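Local coordinates for Ras-associated and pleckstrin homology domains-containing protein 1 (Homo sapiens, PDB 4GN1), which mediates localized membrane signals, is implicated in regulating lamellipodial dynamics, negatively regulates cell adhesion and targets EVL and VASP to the leading edge, at residues E24-T27 against V28-L32; R60-E63 against D64-L68. One frame throughout, in Å; residues are numbered along the deposited sequence.

Both contacts lie in the Ras-associating domain, a ubiquitin-like domain that is followed in this chain by a PH domain. Contact 1 comes first, where the loop after strand 17-23 enters helix 28-39. Contact 2 follows strand 58-61 into the turn before helix 68-72. Their centres are about 8 Å apart and they touch. R29 NH2 forms a salt bridge with D64 OD2 at 2.8 Å. V28 N probably donates a hydrogen bond to E66 O at 2.8 Å. The start of helix 28-39 is thus joined to the loop 64-68. Contact 2 also reaches R236 and Y240 on helix 225-240 of the PH domain, so it links the two domains.

Contact 1 (E24-T27 against V28-L32); sequences ERQT and VRQVL
T27 places OG1 between its own backbone N and carbonyl carbon (chi1 65°), and Q30 turns CG back beside its backbone N (chi1 -78°). The two side chains then cross at about a right angle beside the first turn of the helix. OG1 of T27 accepts from Q30 N at 3.0 Å, in a nearly straight bond (173°). The Q30 chain is extended beyond CG. This carries its amide oxygen past the hydroxyl to the backbone of T27. There T27 N donates to Q30 OE1 at 3.1 Å, the donor lying somewhat out of the plane of the amide carbonyl. Each residue thus uses a side-chain oxygen to take the backbone N-H of the other. A water adds a further grip on this amide. It donates to Q30 OE1 at 2.6 Å and to R25 O at 3.2 Å, bridging the helix start to the loop. A helical backbone bond follows: V31 N donates to T27 O at 3.1 Å. CG2 of V31 packs against the same carbonyl oxygen and also lies 3.9 Å from Q26 OE1. That amide oxygen accepts from D23 N, which ties Q26 to the end of strand 17-23. R29 meets the contact near its root, with CB 3.5 Å from T27 OG1. At its far end NH1 pairs with D33, while NH2 serves D64. The CB of V28 points away from 24-27, and its side chain packs on L49 of strand 47-53. The reciprocal bonds of T27 and Q30 make a capping box, with T27 as N-cap. It opens helix 28-39, the helix that follows the first two strands in the ubiquitin-like fold of the Ras-associating domain.

Contact 2 (R60-E63 against D64-L68); sequences RIFE and DHENL
E66 folds back over the end of strand 58-61 to meet E63 and R60. Its CB lies 3.3 Å from E63 O. CG stays close to the same oxygen and sits over one face of the H65 ring. CD lies in the plane of the R60 guanidinium, at its edge. OE2 of E66 then accepts twice: on its syn lone pair from R60 NH1 at 3.0 Å, and on its anti lone pair from E63 N at 2.8 Å. E66 OE1 takes R60 NH2 at 3.1 Å on its syn side, somewhat out of the carboxylate plane. This is an end-on salt bridge, with the two flat groups 36° apart. E66 N donates to E63 O at 3.0 Å and closes a type I beta turn from E63 to E66. In the Ras-associating domain this turn leads from strand 58-61 toward helix 68-72. H65 runs alongside E63, with CD2 3.3 Å from E63 CB. The E63 carboxylate goes on to a salt bridge with R236. R60 NE makes a salt bridge with E51, and NH2 also bonds a malonate ion, probably from the crystallisation liquor. E66 OE1 also accepts from N71. Beyond the turn, L68 CD1 packs 4.0 Å from F62 CE2.

Contact 1 (E24-T27 against V28-L32)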
loop_
_atom_site.group_PDB
_atom_site.type_symbol
_atom_site.label_atom_id
_atom_site.label_comp_id
_atom_site.label_asym_id
_atom_site.label_seq_id
_atom_site.Cartn_x
_atom_site.Cartn_y
_atom_site.Cartn_z
ATOM N N GLU A 24 8.849 -14.791 16.197
ATOM C CA GLU A 24 8.219 -15.253 14.965
ATOM C C GLU A 24 6.691 -15.207 15.028
ATOM O O GLU A 24 6.027 -15.414 14.034
ATOM C CB GLU A 24 8.712 -16.651 14.579
ATOM C CG GLU A 24 8.167 -17.747 15.478
ATOM C CD GLU A 24 8.715 -19.114 15.133
ATOM O OE1 GLU A 24 8.668 -19.486 13.935
ATOM O OE2 GLU A 24 9.190 -19.813 16.054
ATOM N N ARG A 25 6.130 -14.935 16.191
ATOM C CA ARG A 25 4.659 -14.868 16.296
ATOM C C ARG A 25 4.096 -13.450 16.154
ATOM O O ARG A 25 2.902 -13.273 16.045
ATOM C CB ARG A 25 4.189 -15.471 17.625
ATOM C CG ARG A 25 4.264 -16.995 17.695
ATOM C CD ARG A 25 3.855 -17.497 19.076
ATOM N NE ARG A 25 2.437 -17.253 19.337
ATOM C CZ ARG A 25 1.458 -18.114 19.062
ATOM N NH1 ARG A 25 1.745 -19.292 18.523
ATOM N NH2 ARG A 25 0.190 -17.796 19.327
ATOM N N GLN A 26 4.960 -12.444 16.180
ATOM C CA GLN A 26 4.486 -11.085 16.376
ATOM C C GLN A 26 3.938 -10.481 15.112
ATOM O O GLN A 26 4.471 -10.699 14.028
ATOM C CB GLN A 26 5.589 -10.193 16.949
ATOM C CG GLN A 26 5.820 -10.417 18.438
ATOM C CD GLN A 26 6.971 -9.592 18.978
ATOM O OE1 GLN A 26 8.001 -9.459 18.329
ATOM N NE2 GLN A 26 6.796 -9.035 20.154
ATOM N N THR A 27 2.862 -9.724 15.263
ATOM C CA THR A 27 2.362 -8.879 14.197
ATOM C C THR A 27 3.168 -7.563 14.215
ATOM O O THR A 27 3.820 -7.222 15.211
ATOM C CB THR A 27 0.904 -8.492 14.465
ATOM O OG1 THR A 27 0.894 -7.687 15.632
ATOM C CG2 THR A 27 -0.002 -9.731 14.693
ATOM N N VAL A 28 3.063 -6.805 13.123
ATOM C CA VAL A 28 3.666 -5.468 13.008
ATOM C C VAL A 28 3.142 -4.552 14.118
ATOM O O VAL A 28 3.901 -3.772 14.713
ATOM C CB VAL A 28 3.440 -4.878 11.585
ATOM C CG1 VAL A 28 3.739 -3.381 11.537
ATOM C CG2 VAL A 28 4.323 -5.592 10.569
ATOM N N ARG A 29 1.847 -4.675 14.395
ATOM C CA ARG A 29 1.184 -3.964 15.497
ATOM C C ARG A 29 1.932 -4.181 16.793
ATOM O O ARG A 29 2.313 -3.224 17.453
ATOM C CB ARG A 29 -0.291 -4.407 15.635
ATOM C CG ARG A 29 -0.992 -4.043 16.949
ATOM C CD ARG A 29 -0.849 -2.563 17.333
ATOM N NE ARG A 29 -1.150 -1.664 16.216
ATOM C CZ ARG A 29 -0.654 -0.436 16.071
ATOM N NH1 ARG A 29 0.170 0.061 16.974
ATOM N NH2 ARG A 29 -0.981 0.307 15.007
ATOM N N GLN A 30 2.167 -5.429 17.152
ATOM C CA GLN A 30 2.940 -5.730 18.356
ATOM C C GLN A 30 4.353 -5.160 18.363
ATOM O O GLN A 30 4.829 -4.722 19.397
ATOM C CB GLN A 30 2.997 -7.233 18.592
ATOM C CG GLN A 30 1.718 -7.782 19.194
ATOM C CD GLN A 30 1.672 -9.283 19.173
ATOM O OE1 GLN A 30 1.633 -9.918 18.104
ATOM N NE2 GLN A 30 1.657 -9.868 20.357
ATOM N N VAL A 31 5.017 -5.203 17.215
ATOM C CA VAL A 31 6.354 -4.666 17.055
ATOM C C VAL A 31 6.340 -3.157 17.175
ATOM O O VAL A 31 7.169 -2.593 17.875
ATOM C CB VAL A 31 6.945 -5.098 15.695
ATOM C CG1 VAL A 31 8.145 -4.248 15.299
ATOM C CG2 VAL A 31 7.250 -6.600 15.720
ATOM N N LEU A 32 5.388 -2.505 16.517
ATOM C CA LEU A 32 5.204 -1.060 16.678
ATOM C C LEU A 32 4.903 -0.630 18.120
ATOM O O LEU A 32 5.428 0.394 18.591
ATOM C CB LEU A 32 4.089 -0.560 15.765
ATOM C CG LEU A 32 4.452 -0.443 14.280
ATOM C CD1 LEU A 32 3.185 -0.192 13.484
ATOM C CD2 LEU A 32 5.455 0.664 14.020
HETATM O O HOH W 1 0.355 -12.128 17.539
#

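Contact 2 (R60-E63 against D64-L68)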
loop_
_atom_site.group_PDB
_atom_site.type_symbol
_atom_site.label_atom_id
_atom_site.label_comp_id
_atom_site.label_asym_id
_atom_site.label_seq_id
_atom_site.Cartn_x
_atom_site.Cartn_y
_atom_site.Cartn_z
ATOM N N ARG A 60 6.788 0.195 1.100
ATOM C CA ARG A 60 5.408 0.088 1.541
ATOM C C ARG A 60 5.291 0.149 3.043
ATOM O O ARG A 60 6.218 -0.233 3.781
ATOM C CB ARG A 60 4.733 -1.183 0.994
ATOM C CG ARG A 60 5.265 -2.526 1.486
ATOM C CD ARG A 60 4.402 -3.709 0.971
ATOM N NE ARG A 60 4.684 -4.944 1.706
ATOM C CZ ARG A 60 3.868 -5.479 2.628
ATOM N NH1 ARG A 60 2.698 -4.916 2.927
ATOM N NH2 ARG A 60 4.219 -6.593 3.260
ATOM N N ILE A 61 4.154 0.652 3.494
ATOM C CA ILE A 61 3.792 0.575 4.888
ATOM C C ILE A 61 3.141 -0.786 5.097
ATOM O O ILE A 61 2.159 -1.107 4.444
ATOM C CB ILE A 61 2.814 1.695 5.261
ATOM C CG1 ILE A 61 3.414 3.053 4.924
ATOM C CG2 ILE A 61 2.393 1.605 6.736
ATOM C CD1 ILE A 61 2.383 4.097 4.542
ATOM N N PHE A 62 3.724 -1.603 5.969
ATOM C CA PHE A 62 3.144 -2.896 6.328
ATOM C C PHE A 62 1.773 -2.658 6.894
ATOM O O PHE A 62 1.562 -1.634 7.543
ATOM C CB PHE A 62 3.954 -3.550 7.440
ATOM C CG PHE A 62 5.272 -4.083 7.003
ATOM C CD1 PHE A 62 5.346 -5.169 6.154
ATOM C CD2 PHE A 62 6.440 -3.508 7.450
ATOM C CE1 PHE A 62 6.563 -5.676 5.757
ATOM C CE2 PHE A 62 7.668 -4.019 7.064
ATOM C CZ PHE A 62 7.725 -5.108 6.223
ATOM N N GLU A 63 0.847 -3.592 6.667
ATOM C CA GLU A 63 -0.379 -3.585 7.452
ATOM C C GLU A 63 -0.080 -4.213 8.819
ATOM O O GLU A 63 0.747 -5.140 8.954
ATOM C CB GLU A 63 -1.538 -4.306 6.745
ATOM C CG GLU A 63 -1.707 -3.972 5.255
ATOM C CD GLU A 63 -1.972 -2.494 4.956
ATOM O OE1 GLU A 63 -1.625 -2.080 3.815
ATOM O OE2 GLU A 63 -2.550 -1.752 5.808
ATOM N N ASP A 64 -0.767 -3.696 9.828
ATOM C CA ASP A 64 -0.452 -3.995 11.225
ATOM C C ASP A 64 -0.704 -5.423 11.661
ATOM O O ASP A 64 -0.143 -5.898 12.658
ATOM C CB ASP A 64 -1.195 -3.013 12.116
ATOM C CG ASP A 64 -0.600 -1.634 12.032
ATOM O OD1 ASP A 64 0.576 -1.539 11.590
ATOM O OD2 ASP A 64 -1.307 -0.658 12.387
ATOM N N HIS A 65 -1.520 -6.113 10.886
ATOM C CA HIS A 65 -1.839 -7.496 11.137
ATOM C C HIS A 65 -0.832 -8.463 10.610
ATOM O O HIS A 65 -1.003 -9.666 10.775
ATOM C CB HIS A 65 -3.196 -7.820 10.524
ATOM C CG HIS A 65 -3.213 -7.850 9.002
ATOM N ND1 HIS A 65 -3.307 -9.013 8.286
ATOM C CD2 HIS A 65 -3.229 -6.832 8.077
ATOM C CE1 HIS A 65 -3.360 -8.740 6.983
ATOM N NE2 HIS A 65 -3.294 -7.405 6.844
ATOM N N GLU A 66 0.203 -7.966 9.945
ATOM C CA GLU A 66 1.105 -8.842 9.210
ATOM C C GLU A 66 2.171 -9.375 10.143
ATOM O O GLU A 66 2.669 -8.638 11.022
ATOM C CB GLU A 66 1.774 -8.104 8.038
ATOM C CG GLU A 66 0.814 -7.736 6.925
ATOM C CD GLU A 66 1.527 -7.279 5.672
ATOM O OE1 GLU A 66 2.087 -8.161 4.940
ATOM O OE2 GLU A 66 1.494 -6.053 5.407
ATOM N N ASN A 67 2.509 -10.646 9.941
ATOM C CA ASN A 67 3.603 -11.259 10.650
ATOM C C ASN A 67 4.902 -10.654 10.085
ATOM O O ASN A 67 5.204 -10.771 8.891
ATOM C CB ASN A 67 3.518 -12.780 10.486
ATOM C CG ASN A 67 4.500 -13.535 11.368
ATOM O OD1 ASN A 67 5.710 -13.533 11.123
ATOM N ND2 ASN A 67 3.993 -14.198 12.376
ATOM N N LEU A 68 5.642 -9.942 10.931
ATOM C CA LEU A 68 6.878 -9.308 10.485
ATOM C C LEU A 68 7.934 -10.312 10.007
ATOM O O LEU A 68 8.479 -10.192 8.889
ATOM C CB LEU A 68 7.462 -8.394 11.574
ATOM C CG LEU A 68 8.727 -7.613 11.153
ATOM C CD1 LEU A 68 8.489 -6.836 9.840
ATOM C CD2 LEU A 68 9.227 -6.702 12.273
HETATM O O HOH W 2 2.784 -0.251 9.826
HETATM O O HOH W 3 -3.095 -1.824 8.419
#